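361aa long hypothetical D-aminopeptidase (Pyrococcus horikoshii, PDB 2DRH) is of unknown function but belongs to the peptidase S58 (DmpA) family and may therefore act as an aminopeptidase. Local coordinates at residues S177-K182 against S207-R212; E213-A218 against A322-L327. All blocks are in the same frame, centred on the assembly; numbering follows the deposited sequence.

Contact 1. Residues S177-K182 against S207-R212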
# COMPACT_ATOMS: atom_id res chain seq x y z
N SER A 177 4.55 24.82 16.13
CA SER A 177 4.95 24.44 17.48
C SER A 177 5.54 23.04 17.48
O SER A 177 5.02 22.15 16.83
CB SER A 177 3.73 24.45 18.42
OG SER A 177 3.09 25.71 18.43
N ALA A 178 6.62 22.85 18.23
CA ALA A 178 7.27 21.54 18.33
C ALA A 178 7.72 21.30 19.77
O ALA A 178 8.50 22.09 20.31
CB ALA A 178 8.46 21.47 17.38
N PHE A 179 7.23 20.22 20.38
CA PHE A 179 7.59 19.89 21.75
C PHE A 179 7.23 21.04 22.69
O PHE A 179 7.86 21.23 23.73
CB PHE A 179 9.09 19.60 21.85
CG PHE A 179 9.52 18.42 21.04
CD1 PHE A 179 9.19 17.12 21.44
CD2 PHE A 179 10.22 18.59 19.85
CE1 PHE A 179 9.55 16.02 20.67
CE2 PHE A 179 10.59 17.49 19.07
CZ PHE A 179 10.25 16.21 19.48
N GLU A 180 6.21 21.79 22.31
CA GLU A 180 5.74 22.93 23.09
C GLU A 180 6.76 24.04 23.23
O GLU A 180 6.75 24.81 24.19
CB GLU A 180 5.20 22.46 24.44
CG GLU A 180 4.00 21.54 24.25
CD GLU A 180 3.41 21.03 25.54
OE1 GLU A 180 2.77 21.82 26.27
OE2 GLU A 180 3.58 19.83 25.82
N PHE A 181 7.64 24.11 22.24
CA PHE A 181 8.64 25.15 22.11
C PHE A 181 8.30 25.67 20.72
O PHE A 181 7.46 25.08 20.03
CB PHE A 181 10.06 24.58 22.12
CG PHE A 181 10.54 24.15 23.48
CD1 PHE A 181 10.65 25.07 24.51
CD2 PHE A 181 10.93 22.83 23.71
CE1 PHE A 181 11.14 24.69 25.77
CE2 PHE A 181 11.42 22.44 24.96
CZ PHE A 181 11.53 23.36 25.99
N LYS A 182 8.92 26.75 20.28
CA LYS A 182 8.62 27.25 18.95
C LYS A 182 9.17 26.26 17.93
O LYS A 182 10.29 25.77 18.08
CB LYS A 182 9.26 28.62 18.72
CG LYS A 182 8.88 29.26 17.40
CD LYS A 182 7.40 29.63 17.37
CE LYS A 182 6.99 30.13 15.99
NZ LYS A 182 7.29 29.13 14.94
N SER A 207 8.69 21.21 11.34
CA SER A 207 8.32 20.56 12.59
C SER A 207 7.14 21.21 13.28
O SER A 207 7.09 22.43 13.44
CB SER A 207 9.52 20.57 13.55
OG SER A 207 9.86 21.89 13.92
N ASN A 208 6.19 20.39 13.70
CA ASN A 208 5.00 20.89 14.36
C ASN A 208 4.36 19.78 15.18
O ASN A 208 3.15 19.59 15.16
CB ASN A 208 4.00 21.41 13.32
CG ASN A 208 2.79 22.07 13.94
OD1 ASN A 208 2.91 23.07 14.67
ND2 ASN A 208 1.61 21.53 13.66
N PHE A 209 5.20 19.04 15.91
CA PHE A 209 4.73 17.91 16.71
C PHE A 209 5.39 17.80 18.07
O PHE A 209 6.24 18.61 18.45
CB PHE A 209 5.04 16.60 15.97
CG PHE A 209 6.51 16.27 15.93
CD1 PHE A 209 7.36 16.90 15.02
CD2 PHE A 209 7.06 15.37 16.84
CE1 PHE A 209 8.75 16.64 15.03
CE2 PHE A 209 8.44 15.10 16.85
CZ PHE A 209 9.28 15.74 15.94
N GLY A 210 4.99 16.76 18.80
CA GLY A 210 5.57 16.45 20.09
C GLY A 210 5.11 17.13 21.36
O GLY A 210 4.71 18.29 21.36
N ARG A 211 5.15 16.35 22.44
CA ARG A 211 4.80 16.81 23.77
C ARG A 211 6.12 17.34 24.33
O ARG A 211 7.19 16.90 23.89
CB ARG A 211 4.33 15.65 24.65
CG ARG A 211 2.88 15.23 24.49
CD ARG A 211 2.69 13.85 25.09
NE ARG A 211 1.35 13.62 25.62
CZ ARG A 211 0.87 14.20 26.71
NH1 ARG A 211 1.62 15.05 27.40
NH2 ARG A 211 -0.36 13.92 27.13
N ARG A 212 6.06 18.26 25.28
CA ARG A 212 7.27 18.83 25.86
C ARG A 212 8.26 17.78 26.36
O ARG A 212 9.45 17.85 26.07
CB ARG A 212 6.90 19.78 27.00
CG ARG A 212 8.10 20.36 27.74
CD ARG A 212 9.00 21.18 26.82
NE ARG A 212 8.38 22.43 26.41
CZ ARG A 212 8.13 23.45 27.24
NH1 ARG A 212 8.45 23.35 28.52
NH2 ARG A 212 7.56 24.55 26.78
O HOH W 1 4.17 21.14 20.36
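A type I' turn from Ala178 to Phe181 forms the tip of a short β-hairpin, and the loop after strand 198-207 runs along this tip as far as Arg212 before continuing toward helix 222-225. That arginine shows how one side chain can read a turn's carbonyls. With its chain bent at chi2 (61°) and chi3, its guanidinium folds back flat on the Phe181 ring, centres 3.9 Å apart, in a cation-pi stack. The edge of the group is then directed at the turn: NE bonds Phe179 O at 3.0 Å, and NH2 bonds Glu180 O at 2.7 Å, almost straight but from above the carbonyl plane. Glu180 answers with OE2, which accepts Arg212 N (3.0 Å) on its anti side, tilted out of the carboxylate plane, while its OE1 turns to Gly233 N. Replacing Arg212 with an alanine would probably leave both turn carbonyls without these donors and strip one face of Phe181 of its cover. Further along, Phe179 N bonds Phe209 O (2.7 Å), and the Phe179 ring meets Arg211 O at its edge (CD1 to O, 3.2 Å). Gly210 passes so close to this ring that a β-carbon would clash. Ala178 and Phe179 also rest on Leu327 of helix 309-328, and Glu180 touches Arg341 of strand 340-341.

Contact 2. Residues E213-A218 against A322-L327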
# COMPACT_ATOMS: atom_id res chain seq x y z
N GLU A 213 7.75 16.80 27.11
CA GLU A 213 8.59 15.75 27.68
C GLU A 213 9.13 14.68 26.74
O GLU A 213 9.96 13.86 27.16
CB GLU A 213 7.86 15.07 28.85
CG GLU A 213 6.38 14.86 28.62
CD GLU A 213 5.62 16.17 28.48
OE1 GLU A 213 5.74 17.02 29.38
OE2 GLU A 213 4.92 16.35 27.46
N ASP A 214 8.68 14.65 25.49
CA ASP A 214 9.19 13.64 24.57
C ASP A 214 10.56 14.03 24.01
O ASP A 214 11.40 13.17 23.74
CB ASP A 214 8.22 13.44 23.40
CG ASP A 214 6.83 12.99 23.84
OD1 ASP A 214 6.72 12.19 24.80
OD2 ASP A 214 5.85 13.43 23.22
N LEU A 215 10.78 15.33 23.84
CA LEU A 215 12.02 15.86 23.28
C LEU A 215 13.29 15.11 23.67
O LEU A 215 13.68 15.05 24.85
CB LEU A 215 12.16 17.35 23.62
CG LEU A 215 13.36 18.11 23.01
CD1 LEU A 215 13.40 17.93 21.50
CD2 LEU A 215 13.25 19.58 23.37
N THR A 216 13.94 14.54 22.66
CA THR A 216 15.17 13.79 22.85
C THR A 216 16.24 14.37 21.93
O THR A 216 16.07 14.38 20.71
CB THR A 216 14.95 12.32 22.49
OG1 THR A 216 13.78 11.84 23.17
CG2 THR A 216 16.15 11.48 22.90
N ILE A 217 17.33 14.87 22.51
CA ILE A 217 18.39 15.46 21.70
C ILE A 217 19.69 14.70 21.86
O ILE A 217 20.33 14.75 22.90
CB ILE A 217 18.63 16.95 22.07
CG1 ILE A 217 17.35 17.76 21.82
CG2 ILE A 217 19.77 17.52 21.22
CD1 ILE A 217 17.49 19.25 22.09
N ALA A 218 20.08 13.99 20.80
CA ALA A 218 21.30 13.20 20.82
C ALA A 218 21.24 12.22 21.98
O ALA A 218 22.23 12.01 22.67
CB ALA A 218 22.52 14.11 20.94
N ALA A 322 18.01 17.93 11.44
CA ALA A 322 17.14 18.94 10.85
C ALA A 322 16.01 19.32 11.81
O ALA A 322 15.62 20.49 11.89
CB ALA A 322 16.57 18.46 9.54
N ILE A 323 15.48 18.34 12.53
CA ILE A 323 14.41 18.59 13.48
C ILE A 323 14.94 19.46 14.61
O ILE A 323 14.33 20.47 14.97
CB ILE A 323 13.84 17.28 14.07
CG1 ILE A 323 13.10 16.51 12.96
CG2 ILE A 323 12.89 17.59 15.24
CD1 ILE A 323 12.63 15.12 13.38
N ILE A 324 16.08 19.06 15.18
CA ILE A 324 16.67 19.82 16.27
C ILE A 324 16.98 21.26 15.82
O ILE A 324 16.66 22.22 16.52
CB ILE A 324 17.96 19.14 16.79
CG1 ILE A 324 17.62 17.75 17.33
CG2 ILE A 324 18.63 19.99 17.85
CD1 ILE A 324 16.47 17.72 18.33
N ASN A 325 17.58 21.40 14.63
CA ASN A 325 17.90 22.73 14.11
C ASN A 325 16.67 23.61 13.98
O ASN A 325 16.76 24.84 14.10
CB ASN A 325 18.60 22.62 12.75
CG ASN A 325 19.99 22.00 12.86
OD1 ASN A 325 20.69 22.25 13.82
ND2 ASN A 325 20.38 21.21 11.86
N SER A 326 15.51 23.01 13.72
CA SER A 326 14.27 23.78 13.59
C SER A 326 13.95 24.41 14.94
O SER A 326 13.31 25.46 15.01
CB SER A 326 13.10 22.90 13.13
OG SER A 326 12.61 22.09 14.19
N LEU A 327 14.39 23.77 16.02
CA LEU A 327 14.16 24.29 17.37
C LEU A 327 15.23 25.33 17.71
O LEU A 327 14.93 26.41 18.21
CB LEU A 327 14.18 23.15 18.39
CG LEU A 327 13.15 22.03 18.19
CD1 LEU A 327 13.41 20.91 19.19
CD2 LEU A 327 11.74 22.59 18.37
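Leu215 and Leu327 reach toward each other tip to tip, their CD1 methyls 3.8 Å apart, while Ile217 and Ile324 cross obliquely beside them. In this second pair the terminal methyl of the helix residue does the touching: Ile324 CD1 lies 3.6 Å from Ile217 CG1, against the stem of that side chain. The bend at chi2 of Ile324 (-51°) gives its CD1 an angled course rather than a fully extended one, and this methyl also comes within 4.4 Å of Leu215 CD1. The backbone oxygen Thr216 O lies 4.1 Å from Ile324 CD1. Leu215 carries its CG opposite the main-chain nitrogen (chi1 -175°), its CD1 thus being brought to the leucine of the helix. The example is one of an irregular segment packed on a helix: residues 213-218 belong to the connection between strand 198-207 and helix 222-225, and Ile324 and Leu327, three residues apart, present side by side the face of helix 309-328 that receives it. No hydrogen bond crosses the contact, which is wholly apolar at the side-chain level. Between the two hydrophobic residues of the loop, the CB of Thr216 is directed away from the helix, and its OG1 donates to Asp214 O at 2.8 Å; the same hydroxyl has a weak hydrogen bond with Arg268 of the second subunit. Val222 touches both Leu215 and Ile217, and Leu349 of helix 346-355 packs on Ile217.

In the fold
The two contacts follow one another without a break, since 207-212 runs directly into 213-218, and their centres lie about 9 Å apart. Helix 309-328 serves both: Leu327 CD2 packs 3.5 Å from Lys182 O while its other methyl belongs to contact 2, and Ser326 OG probably hydrogen-bonds Ser207 OG at 2.8 Å. Phe179 joins the two on the loop side, its CD1 packing 3.4 Å from Leu215 N. At the polar margin, the like-charged Glu180 OE2 and Glu213 OE2 approach to 4.1 Å; Arg232, in a salt bridge with Glu213 and a long, weak ion pair with Glu180, may offset any repulsion between them. Asp214 OD2 ties back to Arg211 N.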